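Local coordinates for extracellular ligand-binding receptor (Rhodopseudomonas palustris, PDB 3SG0), which binds benzoylformate and probably related aromatic acids outside the cytoplasmic membrane, presumably delivering them to an ABC-type transporter, at residues 307-310 and 311-314; 43-46 and 47-51; 94-98 and 99-103. All blocks are in the same frame, centred on the assembly; numbering follows the deposited sequence. Where two conformers were deposited one is given.

Contact 1 (307-310 and 311-314); sequences FGVH and LWDS. With 173 (benzoyl-formic acid), chain B.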
loop_
_atom_site.group_PDB
_atom_site.type_symbol
_atom_site.label_atom_id
_atom_site.label_comp_id
_atom_site.label_asym_id
_atom_site.label_seq_id
_atom_site.Cartn_x
_atom_site.Cartn_y
_atom_site.Cartn_z
ATOM N N PHE A 307 -4.098 2.800 -5.925
ATOM C CA PHE A 307 -2.905 1.968 -5.985
ATOM C C PHE A 307 -1.852 2.499 -6.942
ATOM O O PHE A 307 -0.664 2.304 -6.714
ATOM C CB PHE A 307 -3.273 0.497 -6.173
ATOM C CG PHE A 307 -4.048 -0.017 -5.014
ATOM C CD1 PHE A 307 -5.429 -0.151 -5.067
ATOM C CD2 PHE A 307 -3.405 -0.241 -3.808
ATOM C CE1 PHE A 307 -6.141 -0.551 -3.941
ATOM C CE2 PHE A 307 -4.116 -0.635 -2.685
ATOM C CZ PHE A 307 -5.481 -0.785 -2.750
ATOM N N GLY A 308 -2.274 3.216 -7.982
ATOM C CA GLY A 308 -1.318 3.852 -8.869
ATOM C C GLY A 308 -0.493 4.916 -8.156
ATOM O O GLY A 308 0.668 5.175 -8.502
ATOM N N VAL A 309 -1.090 5.546 -7.150
ATOM C CA VAL A 309 -0.403 6.614 -6.434
ATOM C C VAL A 309 0.752 6.078 -5.596
ATOM O O VAL A 309 1.648 6.831 -5.233
ATOM C CB VAL A 309 -1.380 7.498 -5.612
ATOM C CG1 VAL A 309 -1.431 7.076 -4.143
ATOM C CG2 VAL A 309 -0.972 8.961 -5.729
ATOM N N HIS A 310 0.758 4.784 -5.307
ATOM C CA HIS A 310 1.887 4.211 -4.573
ATOM C C HIS A 310 3.127 4.202 -5.450
ATOM O O HIS A 310 4.246 4.365 -4.952
ATOM C CB HIS A 310 1.502 2.841 -4.013
ATOM C CG HIS A 310 0.342 2.954 -3.089
ATOM N ND1 HIS A 310 -0.588 1.966 -2.830
ATOM C CD2 HIS A 310 -0.047 4.039 -2.387
ATOM C CE1 HIS A 310 -1.495 2.446 -1.989
ATOM N NE2 HIS A 310 -1.182 3.697 -1.704
ATOM N N LEU A 311 2.941 4.052 -6.758
ATOM C CA LEU A 311 4.051 4.215 -7.693
ATOM C C LEU A 311 4.404 5.700 -7.818
ATOM O O LEU A 311 5.571 6.090 -7.728
ATOM C CB LEU A 311 3.700 3.614 -9.054
ATOM C CG LEU A 311 4.745 3.811 -10.154
ATOM C CD1 LEU A 311 6.132 3.359 -9.721
ATOM C CD2 LEU A 311 4.301 3.086 -11.412
ATOM N N TRP A 312 3.388 6.535 -8.003
ATOM C CA TRP A 312 3.603 7.969 -8.162
ATOM C C TRP A 312 4.389 8.570 -6.986
ATOM O O TRP A 312 5.395 9.259 -7.189
ATOM C CB TRP A 312 2.259 8.676 -8.319
ATOM C CG TRP A 312 2.367 10.146 -8.558
ATOM C CD1 TRP A 312 2.306 11.128 -7.624
ATOM C CD2 TRP A 312 2.559 10.799 -9.818
ATOM N NE1 TRP A 312 2.446 12.359 -8.218
ATOM C CE2 TRP A 312 2.596 12.184 -9.568
ATOM C CE3 TRP A 312 2.686 10.347 -11.135
ATOM C CZ2 TRP A 312 2.770 13.124 -10.585
ATOM C CZ3 TRP A 312 2.856 11.284 -12.142
ATOM C CH2 TRP A 312 2.896 12.653 -11.860
ATOM N N ASP A 313 3.919 8.329 -5.763
ATOM C CA ASP A 313 4.564 8.890 -4.578
ATOM C C ASP A 313 5.991 8.339 -4.428
ATOM O O ASP A 313 6.889 9.048 -3.974
ATOM C CB ASP A 313 3.779 8.558 -3.300
ATOM C CG ASP A 313 2.555 9.448 -3.056
ATOM O OD1 ASP A 313 2.345 10.476 -3.756
ATOM O OD2 ASP A 313 1.808 9.093 -2.104
ATOM N N SER A 314 6.201 7.066 -4.764
ATOM C CA SER A 314 7.559 6.521 -4.725
ATOM C C SER A 314 8.469 7.325 -5.645
ATOM O O SER A 314 9.609 7.647 -5.293
ATOM C CB SER A 314 7.581 5.050 -5.147
ATOM O OG SER A 314 6.900 4.223 -4.219
HETATM O O1B 173 B . 0.684 -5.188 1.295
HETATM C C1 173 B . -0.147 -5.892 0.786
HETATM O O1A 173 B . -0.023 -7.273 0.691
HETATM C C2 173 B . -1.499 -5.335 0.428
HETATM O O2 173 B . -2.409 -6.067 0.177
HETATM C C1G 173 B . -1.624 -3.846 0.342
HETATM C C2D 173 B . -0.545 -3.052 -0.387
HETATM C C2E 173 B . -0.640 -1.542 -0.463
HETATM C C3 173 B . -1.815 -0.836 0.212
HETATM C C1E 173 B . -2.887 -1.665 0.945
HETATM C C1D 173 B . -2.807 -3.175 1.014
#

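Contact 2 (43-46 and 47-51); sequences LGQP and QSKTV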
loop_
_atom_site.group_PDB
_atom_site.type_symbol
_atom_site.label_atom_id
_atom_site.label_comp_id
_atom_site.label_asym_id
_atom_site.label_seq_id
_atom_site.Cartn_x
_atom_site.Cartn_y
_atom_site.Cartn_z
ATOM N N LEU A 43 -4.401 -3.890 -7.460
ATOM C CA LEU A 43 -3.314 -3.040 -6.988
ATOM C C LEU A 43 -2.288 -2.811 -8.097
ATOM O O LEU A 43 -1.880 -1.678 -8.363
ATOM C CB LEU A 43 -2.643 -3.616 -5.730
ATOM C CG LEU A 43 -3.526 -3.761 -4.483
ATOM C CD1 LEU A 43 -4.392 -5.029 -4.511
ATOM C CD2 LEU A 43 -2.686 -3.738 -3.214
ATOM N N GLY A 44 -1.860 -3.880 -8.762
ATOM C CA GLY A 44 -0.799 -3.759 -9.744
ATOM C C GLY A 44 -1.195 -3.197 -11.092
ATOM O O GLY A 44 -0.372 -2.569 -11.761
ATOM N N GLN A 45 -2.430 -3.417 -11.523
ATOM C CA GLN A 45 -2.852 -2.846 -12.798
ATOM C C GLN A 45 -2.829 -1.312 -12.794
ATOM O O GLN A 45 -2.329 -0.704 -13.731
ATOM C CB GLN A 45 -4.212 -3.391 -13.235
ATOM C CG GLN A 45 -4.115 -4.717 -13.932
ATOM C CD GLN A 45 -3.555 -4.591 -15.339
ATOM O OE1 GLN A 45 -3.863 -3.638 -16.064
ATOM N NE2 GLN A 45 -2.726 -5.548 -15.732
ATOM N N PRO A 46 -3.357 -0.675 -11.734
ATOM C CA PRO A 46 -3.248 0.786 -11.649
ATOM C C PRO A 46 -1.792 1.255 -11.703
ATOM O O PRO A 46 -1.491 2.294 -12.295
ATOM C CB PRO A 46 -3.869 1.087 -10.280
ATOM C CG PRO A 46 -4.918 0.026 -10.141
ATOM C CD PRO A 46 -4.269 -1.212 -10.708
ATOM N N GLN A 47 -0.899 0.502 -11.076
ATOM C CA GLN A 47 0.524 0.825 -11.096
ATOM C C GLN A 47 1.080 0.704 -12.514
ATOM O O GLN A 47 1.793 1.583 -12.982
ATOM C CB GLN A 47 1.263 -0.040 -10.077
ATOM C CG GLN A 47 0.836 0.345 -8.662
ATOM C CD GLN A 47 1.043 -0.726 -7.621
ATOM O OE1 GLN A 47 1.576 -1.808 -7.894
ATOM N NE2 GLN A 47 0.608 -0.431 -6.406
ATOM N N SER A 48 0.712 -0.357 -13.216
ATOM C CA SER A 48 1.149 -0.544 -14.595
ATOM C C SER A 48 0.728 0.636 -15.467
ATOM O O SER A 48 1.485 1.101 -16.320
ATOM C CB SER A 48 0.560 -1.837 -15.148
ATOM O OG SER A 48 1.045 -2.094 -16.453
ATOM N N LYS A 49 -0.490 1.129 -15.250
ATOM C CA LYS A 49 -1.020 2.239 -16.038
ATOM C C LYS A 49 -0.422 3.584 -15.666
ATOM O O LYS A 49 -0.473 4.534 -16.443
ATOM C CB LYS A 49 -2.540 2.291 -15.931
ATOM C CG LYS A 49 -3.229 1.105 -16.580
ATOM C CD LYS A 49 -4.737 1.140 -16.394
ATOM C CE LYS A 49 -5.374 -0.159 -16.871
ATOM N NZ LYS A 49 -6.818 -0.220 -16.505
ATOM N N THR A 50 0.165 3.656 -14.479
ATOM C CA THR A 50 0.798 4.883 -14.011
ATOM C C THR A 50 2.182 5.102 -14.628
ATOM O O THR A 50 2.651 6.234 -14.715
ATOM C CB THR A 50 0.851 4.889 -12.468
ATOM O OG1 THR A 50 -0.491 4.934 -11.969
ATOM C CG2 THR A 50 1.628 6.071 -11.918
ATOM N N VAL A 51 2.824 4.025 -15.083
ATOM C CA VAL A 51 4.180 4.137 -15.617
ATOM C C VAL A 51 4.280 5.214 -16.700
ATOM O O VAL A 51 5.212 6.020 -16.694
ATOM C CB VAL A 51 4.690 2.781 -16.154
ATOM C CG1 VAL A 51 6.073 2.938 -16.783
ATOM C CG2 VAL A 51 4.732 1.753 -15.033
#

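Contact 3 (94-98 and 99-103); sequences IGSSL and TPVSL. With 173 (benzoyl-formic acid), chain B.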
loop_
_atom_site.group_PDB
_atom_site.type_symbol
_atom_site.label_atom_id
_atom_site.label_comp_id
_atom_site.label_asym_id
_atom_site.label_seq_id
_atom_site.Cartn_x
_atom_site.Cartn_y
_atom_site.Cartn_z
ATOM N N ILE A 94 11.561 -0.629 -7.890
ATOM C CA ILE A 94 10.286 -0.318 -7.266
ATOM C C ILE A 94 9.409 -1.565 -7.304
ATOM O O ILE A 94 9.299 -2.215 -8.350
ATOM C CB ILE A 94 9.590 0.855 -7.986
ATOM C CG1 ILE A 94 10.514 2.088 -8.003
ATOM C CG2 ILE A 94 8.243 1.143 -7.351
ATOM C CD1 ILE A 94 9.899 3.324 -8.639
ATOM N N GLY A 95 8.813 -1.919 -6.173
ATOM C CA GLY A 95 7.871 -3.027 -6.118
ATOM C C GLY A 95 7.994 -3.847 -4.846
ATOM O O GLY A 95 8.763 -3.506 -3.939
ATOM N N SER A 96 7.203 -4.909 -4.720
ATOM C CA SER A 96 6.070 -5.185 -5.582
ATOM C C SER A 96 4.833 -4.498 -4.991
ATOM O O SER A 96 4.943 -3.539 -4.215
ATOM C CB SER A 96 5.893 -6.702 -5.692
ATOM O OG SER A 96 4.792 -7.058 -6.517
ATOM N N SER A 97 3.659 -4.997 -5.369
ATOM C CA SER A 97 2.380 -4.442 -4.945
ATOM C C SER A 97 1.884 -5.013 -3.629
ATOM O O SER A 97 1.062 -4.386 -2.955
ATOM C CB SER A 97 1.317 -4.763 -5.991
ATOM O OG SER A 97 1.714 -4.401 -7.302
ATOM N N LEU A 98 2.331 -6.225 -3.310
ATOM C CA LEU A 98 1.813 -6.990 -2.178
ATOM C C LEU A 98 2.939 -7.334 -1.227
ATOM O O LEU A 98 4.094 -7.452 -1.641
ATOM C CB LEU A 98 1.169 -8.301 -2.636
ATOM C CG LEU A 98 0.267 -8.269 -3.863
ATOM C CD1 LEU A 98 -0.314 -9.660 -4.136
ATOM C CD2 LEU A 98 -0.832 -7.240 -3.708
ATOM N N THR A 99 2.593 -7.534 0.035
ATOM C CA THR A 99 3.576 -7.833 1.057
ATOM C C THR A 99 4.321 -9.159 0.836
ATOM O O THR A 99 5.550 -9.173 0.849
ATOM C CB THR A 99 2.948 -7.750 2.461
ATOM O OG1 THR A 99 2.601 -6.389 2.741
ATOM C CG2 THR A 99 3.918 -8.233 3.513
ATOM N N PRO A 100 3.609 -10.282 0.630
ATOM C CA PRO A 100 4.339 -11.542 0.433
ATOM C C PRO A 100 5.267 -11.490 -0.781
ATOM O O PRO A 100 6.326 -12.121 -0.800
ATOM C CB PRO A 100 3.216 -12.574 0.215
ATOM C CG PRO A 100 1.992 -11.774 -0.145
ATOM C CD PRO A 100 2.146 -10.478 0.595
ATOM N N VAL A 101 4.856 -10.754 -1.802
ATOM C CA VAL A 101 5.625 -10.654 -3.033
ATOM C C VAL A 101 6.850 -9.764 -2.839
ATOM O O VAL A 101 7.911 -10.001 -3.425
ATOM C CB VAL A 101 4.733 -10.156 -4.187
ATOM C CG1 VAL A 101 5.502 -10.109 -5.475
ATOM C CG2 VAL A 101 3.507 -11.052 -4.329
ATOM N N SER A 102 6.709 -8.748 -1.990
ATOM C CA SER A 102 7.781 -7.783 -1.737
ATOM C C SER A 102 8.852 -8.267 -0.770
ATOM O O SER A 102 10.003 -7.852 -0.868
ATOM C CB SER A 102 7.198 -6.487 -1.186
ATOM O OG SER A 102 6.368 -5.855 -2.143
ATOM N N LEU A 103 8.476 -9.108 0.185
ATOM C CA LEU A 103 9.418 -9.525 1.219
ATOM C C LEU A 103 10.764 -10.047 0.698
ATOM O O LEU A 103 11.805 -9.612 1.180
ATOM C CB LEU A 103 8.771 -10.532 2.174
ATOM C CG LEU A 103 7.952 -9.900 3.294
ATOM C CD1 LEU A 103 7.050 -10.938 3.957
ATOM C CD2 LEU A 103 8.871 -9.232 4.314
HETATM O O1B 173 B . 0.684 -5.188 1.295
HETATM C C1 173 B . -0.147 -5.892 0.786
HETATM O O1A 173 B . -0.023 -7.273 0.691
HETATM C C2 173 B . -1.499 -5.335 0.428
HETATM O O2 173 B . -2.409 -6.067 0.177
HETATM C C1G 173 B . -1.624 -3.846 0.342
HETATM C C2D 173 B . -0.545 -3.052 -0.387
HETATM C C2E 173 B . -0.640 -1.542 -0.463
HETATM C C3 173 B . -1.815 -0.836 0.212
HETATM C C1E 173 B . -2.887 -1.665 0.945
HETATM C C1D 173 B . -2.807 -3.175 1.014
#

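Contact 1 (307-310 and 311-314)
Val309 and Asp313 meet one turn apart on helix 306-328 of this periplasmic-binding-protein fold, where one flank borders the ligand pocket. The amide of Asp313 donates a nearly straight bond to Val309 O (2.8 Å), and the aspartate side chain leans back over the same carbonyl. CG of Asp313 lies beside its own backbone N (chi1 -80°), and the carboxylate is held by amides beyond the helix: OD1 by Asn353 and OD2 by Asn354. Val309 packs beside it, its CG2 4.2 Å from Trp312 CB; a branched apolar residue suits this buried place against Phe291 of helix 283-298. Trp312 swings its indole away from the pocket and also meets the ring of Phe291. Gly308, without a side chain, lets helix 41-50 come close, and its O receives Trp312 N in the carbonyl plane. On the pocket flank, Phe307 presents its ring edge to the benzoylformate phenyl, with CE2 3.7 Å from ligand C3, and His310 CE1 approaches the same carbon obliquely; an aromatic residue suits contact with a phenyl ring. Buried Ser314 turns its hydroxyl back along the helix: OG donates to His310 O at 2.8 Å, nearly in line with the C=O bond.

Contact 2 (43-46 and 47-51)
This is a contact between successive turns of helix 41-50, the first after strand 28-34 in the N-terminal lobe of a periplasmic binding protein; its beginning lines the ligand pocket through Leu43. The helix is kinked at Pro46, whose nitrogen has no hydrogen for the preceding turn. Regular bonds are found from Ser48 on: Ser48 N donates to Gly44 O (2.9 Å) and Lys49 N to Gln45 O (3.0 Å).

Thr50 bonds back to the preceding turn with its side chain: OG1, beside its own backbone N (chi1 -65°), donates to Pro46 O at 2.8 Å, while Thr50 N adds a weak bond to the same oxygen. A threonine suits this buried place: its hydroxyl finds an acceptor within the helix, and its methyl can pack on apolar neighbours such as Leu311.

Gln47 runs back along the helix in an extended chain and turns the flat face of its amide to Leu43 O, which stands over CD at 3.2 Å without a hydrogen bond. Its polar atoms serve other parts of the fold: OE1 accepts from Ser97 OG, and NE2 donates to Phe307 O. Without a side chain, Gly44 lets the Ser97 hydroxyl come close, its CA 3.6 Å from Ser97 OG.

On the outer flank, Gln45 gives NE2 to Ala36 O, and its OE1 lies 3.9 Å from Lys49 CE. The chemistry divides by side: the longer polar chains of Gln45 and Lys49 lie on the more exposed side, whereas the buried Gln47 amide, gripped at both ends, is fixed in rotation and links this helix to two pocket segments.

Contact 3 (94-98 and 99-103)
Ser102 reaches back from the first turn of helix 99-111 to the loop that leaves strand 92-94, a strand-to-helix turn that carries part of the ligand site. Among the hydrogen bonds, the hydroxyl of Ser102 is central. With OG beside its own backbone N (chi1 -65°), it donates to Leu98 O at 2.8 Å from well above the carbonyl plane. Ser102 N takes the same oxygen at 2.9 Å, closer to that plane, so two donors grip the carbonyl of Leu98, the N-cap residue. OG also accepts a weak bond from Ser96 N (2.9 Å) and is hydrogen-bonded to Thr118 OG1. A small hydroxyl suits a spot where it must both give and receive. The peptide before Ser96 is cis, and Gly95 has backbone angles at which a CB would be jammed against the preceding carbonyl.

Apolar packing adds to these bonds. Val101 CG1, trans to the backbone N (chi1 -177°), presses tightly on Ser96 CB at 3.4 Å, while Ser96 OG is directed to Asp70. The other branch, CG2, meets Leu98 CB at 4.0 Å, and Pro100 CD touches that CB too; the proline ring fits the first turn, where its nitrogen needs no helical acceptor.

Ligand contacts come from the helix start. Thr99 N donates almost straight (176°) to O1A of the benzoylformate carboxylate, and Thr99 OG1 donates to O1B at 2.7 Å, so one residue holds both oxygens; Arg198 and Ala121 N also bind the ligand. Ala122 N, also bonded to Thr99 OG1, would help orient the hydroxyl. Because the carboxylate sits at the amino end of a helix, the helix dipole should favour its negative charge, consistent with the binding of an aromatic acid.

Overall arrangement
From the N terminus the chain passes first through contact 2 on helix 41-50, then contact 3 at the turn between strand 92-94 and helix 99-111, and last contact 1 on helix 306-328. Each closes only a local turn, and the three follow in series, neither nesting nor crossing. In space contacts 1 and 2 are neighbours, about 8 Å between centres, and contact 3 stands about 13 to 14 Å from both. Helix 41-50 is tied to helix 306-328 and to the loop after strand 92-94, while Leu311 and Ile94 bring contacts 1 and 3 together directly. Benzoylformate spans the group: contact 3 takes its carboxylate, and contact 1 borders its phenyl ring.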